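Local coordinates for protein glucose-6-phosphate isomerase (Plasmodium falciparum, PDB 3QKI) that probably interconverts alpha-D-glucose 6-phosphate and beta-D-fructose 6-phosphate in the second step of glycolysis, at residues Ala377-Phe382 / His429-Leu434. Numbering follows the deposited sequence.
Sequences AILPYF and HSFYQL
The phenol oxygen of Tyr381 meets two groups of helix 428-437: it is held by a hydrogen bond with the side-chain OE1 of Gln428, and Tyr432 OH lies 2.8 Å from Tyr381 OH, within hydrogen-bonding distance, although the Tyr432 proton may go to another acceptor. Tyr381 OH sits near the plane of the Tyr432 ring, at its edge, with CE2 of Tyr432 3.2 Å from that oxygen. The two tyrosines approach from opposite directions and meet through their hydroxyl ends. The methyls of Leu379 divide the work: CD1 lies 3.3 Å from Tyr432 OH, while CD2 abuts the edge of the Phe431 ring, 3.9 Å from CZ and in the ring plane. Phe431 reaches that methyl with CG set between its backbone N and carbonyl carbon (chi1 54°), and its ring also meets Phe420 edge-to-face. Helix 428-437 forms the crossover between parallel strands 418-420 and 443-448, which flank strand 375-380, and packs on this sheet, consistent with the family's SIS fold. His429, on the same helix, binds beta-D-fructose 6-phosphate but takes no part in this packing; helix 464-481 touches both tyrosines through Gln475. The chemistry implies a small buried polar point, Tyr381 OH with Gln428 OE1 and Tyr432 OH, bordered by apolar Leu379-Phe431 packing.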
ATOM      1  N   ALA A 377       0.592 -11.527   1.813  1.00 11.03           N
ATOM      2  CA  ALA A 377       0.257 -10.326   2.597  1.00  9.67           C
ATOM      3  C   ALA A 377       1.370 -10.103   3.632  1.00 14.17           C
ATOM      4  O   ALA A 377       1.648 -10.998   4.442  1.00 14.15           O
ATOM      5  CB  ALA A 377      -1.100 -10.480   3.281  1.00  8.88           C
ATOM      6  N   ILE A 378       2.023  -8.927   3.577  1.00 11.13           N
ATOM      7  CA  ILE A 378       3.104  -8.536   4.496  1.00 10.29           C
ATOM      8  C   ILE A 378       2.456  -7.677   5.524  1.00 14.49           C
ATOM      9  O   ILE A 378       2.009  -6.562   5.218  1.00 14.59           O
ATOM     10  CB  ILE A 378       4.265  -7.803   3.792  1.00 12.50           C
ATOM     11  CG1 ILE A 378       4.930  -8.688   2.710  1.00 11.57           C
ATOM     12  CG2 ILE A 378       5.298  -7.295   4.831  1.00 14.31           C
ATOM     13  CD1 ILE A 378       5.676 -10.062   3.200  1.00 12.37           C
ATOM     14  N   LEU A 379       2.307  -8.227   6.725  1.00 11.77           N
ATOM     15  CA  LEU A 379       1.540  -7.585   7.798  1.00 11.73           C
ATOM     16  C   LEU A 379       2.321  -7.369   9.100  1.00 15.21           C
ATOM     17  O   LEU A 379       2.212  -8.170  10.031  1.00 13.95           O
ATOM     18  CB  LEU A 379       0.240  -8.369   8.035  1.00 11.29           C
ATOM     19  CG  LEU A 379      -0.564  -8.766   6.794  1.00 14.93           C
ATOM     20  CD1 LEU A 379      -1.611  -9.795   7.160  1.00 14.10           C
ATOM     21  CD2 LEU A 379      -1.185  -7.521   6.102  1.00 13.73           C
ATOM     22  N   PRO A 380       3.132  -6.298   9.168  1.00 15.58           N
ATOM     23  CA  PRO A 380       3.863  -6.025  10.415  1.00 14.94           C
ATOM     24  C   PRO A 380       2.916  -5.410  11.463  1.00 18.57           C
ATOM     25  O   PRO A 380       2.220  -4.441  11.161  1.00 18.87           O
ATOM     26  CB  PRO A 380       4.951  -5.048   9.982  1.00 15.67           C
ATOM     27  CG  PRO A 380       4.390  -4.345   8.775  1.00 19.03           C
ATOM     28  CD  PRO A 380       3.385  -5.254   8.143  1.00 15.96           C
ATOM     29  N   TYR A 381       2.874  -5.974  12.680  1.00 14.24           N
ATOM     30  CA  TYR A 381       2.044  -5.430  13.773  1.00 12.80           C
ATOM     31  C   TYR A 381       2.905  -4.366  14.492  1.00 15.94           C
ATOM     32  O   TYR A 381       3.349  -4.540  15.628  1.00 15.05           O
ATOM     33  CB  TYR A 381       1.528  -6.553  14.687  1.00 12.65           C
ATOM     34  CG  TYR A 381       0.233  -7.119  14.149  1.00 11.68           C
ATOM     35  CD1 TYR A 381       0.200  -7.802  12.936  1.00 12.93           C
ATOM     36  CD2 TYR A 381      -0.978  -6.866  14.787  1.00 10.28           C
ATOM     37  CE1 TYR A 381      -1.003  -8.242  12.383  1.00 12.97           C
ATOM     38  CE2 TYR A 381      -2.191  -7.301  14.243  1.00 11.41           C
ATOM     39  CZ  TYR A 381      -2.200  -7.967  13.027  1.00 17.09           C
ATOM     40  OH  TYR A 381      -3.385  -8.392  12.478  1.00 19.37           O
ATOM     41  N   PHE A 382       3.186  -3.271  13.755  1.00 11.57           N
ATOM     42  CA  PHE A 382       4.074  -2.202  14.177  1.00 10.21           C
ATOM     43  C   PHE A 382       3.906  -1.060  13.186  1.00 15.70           C
ATOM     44  O   PHE A 382       4.372  -1.148  12.051  1.00 13.55           O
ATOM     45  CB  PHE A 382       5.547  -2.706  14.186  1.00 11.95           C
ATOM     46  CG  PHE A 382       6.446  -2.084  15.231  1.00 12.96           C
ATOM     47  CD1 PHE A 382       6.322  -2.427  16.579  1.00 15.61           C
ATOM     48  CD2 PHE A 382       7.422  -1.153  14.871  1.00 12.85           C
ATOM     49  CE1 PHE A 382       7.184  -1.867  17.548  1.00 16.99           C
ATOM     50  CE2 PHE A 382       8.273  -0.586  15.844  1.00 15.67           C
ATOM     51  CZ  PHE A 382       8.160  -0.959  17.168  1.00 14.04           C
ATOM     52  N   HIS A 429      -8.428  -4.165  10.078  1.00 18.90           N
ATOM     53  CA  HIS A 429      -9.739  -3.506   9.987  1.00 18.93           C
ATOM     54  C   HIS A 429     -10.146  -3.106   8.571  1.00 21.81           C
ATOM     55  O   HIS A 429     -11.224  -2.540   8.363  1.00 21.79           O
ATOM     56  CB  HIS A 429      -9.805  -2.335  10.967  1.00 20.50           C
ATOM     57  CG  HIS A 429      -9.587  -2.786  12.379  1.00 25.21           C
ATOM     58  ND1 HIS A 429     -10.444  -3.688  12.985  1.00 27.70           N
ATOM     59  CD2 HIS A 429      -8.592  -2.484  13.243  1.00 28.17           C
ATOM     60  CE1 HIS A 429      -9.953  -3.897  14.195  1.00 27.88           C
ATOM     61  NE2 HIS A 429      -8.845  -3.190  14.401  1.00 28.42           N
ATOM     62  N   SER A 430      -9.299  -3.424   7.598  1.00 16.85           N
ATOM     63  CA  SER A 430      -9.519  -3.065   6.210  1.00 15.54           C
ATOM     64  C   SER A 430      -9.922  -4.240   5.339  1.00 18.53           C
ATOM     65  O   SER A 430     -11.042  -4.253   4.852  1.00 19.64           O
ATOM     66  CB  SER A 430      -8.282  -2.381   5.641  1.00 16.53           C
ATOM     67  OG  SER A 430      -8.402  -2.171   4.244  1.00 20.66           O
ATOM     68  N   PHE A 431      -9.023  -5.218   5.147  1.00 13.29           N
ATOM     69  CA  PHE A 431      -9.247  -6.319   4.223  1.00 11.21           C
ATOM     70  C   PHE A 431      -9.169  -7.750   4.803  1.00 14.99           C
ATOM     71  O   PHE A 431      -9.242  -8.698   4.013  1.00 13.78           O
ATOM     72  CB  PHE A 431      -8.273  -6.182   3.035  1.00 11.28           C
ATOM     73  CG  PHE A 431      -6.821  -6.056   3.466  1.00 11.48           C
ATOM     74  CD1 PHE A 431      -6.114  -7.167   3.937  1.00 12.06           C
ATOM     75  CD2 PHE A 431      -6.169  -4.823   3.427  1.00 12.24           C
ATOM     76  CE1 PHE A 431      -4.802  -7.034   4.402  1.00 13.30           C
ATOM     77  CE2 PHE A 431      -4.853  -4.697   3.876  1.00 15.83           C
ATOM     78  CZ  PHE A 431      -4.178  -5.802   4.369  1.00 14.46           C
ATOM     79  N   TYR A 432      -9.035  -7.928   6.137  1.00 12.23           N
ATOM     80  CA  TYR A 432      -8.992  -9.298   6.679  1.00 12.16           C
ATOM     81  C   TYR A 432     -10.277 -10.097   6.464  1.00 12.88           C
ATOM     82  O   TYR A 432     -10.235 -11.313   6.505  1.00 10.32           O
ATOM     83  CB  TYR A 432      -8.613  -9.358   8.141  1.00 12.81           C
ATOM     84  CG  TYR A 432      -7.147  -9.208   8.466  1.00 13.99           C
ATOM     85  CD1 TYR A 432      -6.293  -8.496   7.626  1.00 14.78           C
ATOM     86  CD2 TYR A 432      -6.648  -9.619   9.695  1.00 16.21           C
ATOM     87  CE1 TYR A 432      -4.972  -8.225   7.991  1.00 15.00           C
ATOM     88  CE2 TYR A 432      -5.323  -9.374  10.062  1.00 17.23           C
ATOM     89  CZ  TYR A 432      -4.501  -8.645   9.223  1.00 17.15           C
ATOM     90  OH  TYR A 432      -3.224  -8.351   9.641  1.00 16.03           O
ATOM     91  N   GLN A 433     -11.399  -9.427   6.167  1.00 10.54           N
ATOM     92  CA  GLN A 433     -12.649 -10.127   5.848  1.00 10.32           C
ATOM     93  C   GLN A 433     -12.340 -11.151   4.714  1.00 14.49           C
ATOM     94  O   GLN A 433     -12.684 -12.330   4.835  1.00 13.67           O
ATOM     95  CB  GLN A 433     -13.715  -9.112   5.388  1.00 11.53           C
ATOM     96  CG  GLN A 433     -14.874  -9.719   4.615  1.00 15.07           C
ATOM     97  CD  GLN A 433     -15.646 -10.728   5.423  1.00 15.55           C
ATOM     98  OE1 GLN A 433     -15.988 -10.509   6.594  1.00 12.28           O
ATOM     99  NE2 GLN A 433     -15.968 -11.852   4.795  1.00 10.27           N
ATOM    100  N   LEU A 434     -11.663 -10.686   3.637  1.00 12.19           N
ATOM    101  CA  LEU A 434     -11.274 -11.504   2.484  1.00 11.04           C
ATOM    102  C   LEU A 434     -10.261 -12.593   2.889  1.00 14.49           C
ATOM    103  O   LEU A 434     -10.424 -13.751   2.499  1.00 13.53           O
ATOM    104  CB  LEU A 434     -10.727 -10.616   1.350  1.00 10.07           C
ATOM    105  CG  LEU A 434     -10.390 -11.309   0.028  1.00 14.10           C
ATOM    106  CD1 LEU A 434     -10.531 -10.395  -1.118  1.00 12.81           C
ATOM    107  CD2 LEU A 434      -8.946 -11.807   0.020  1.00 16.70           C
TER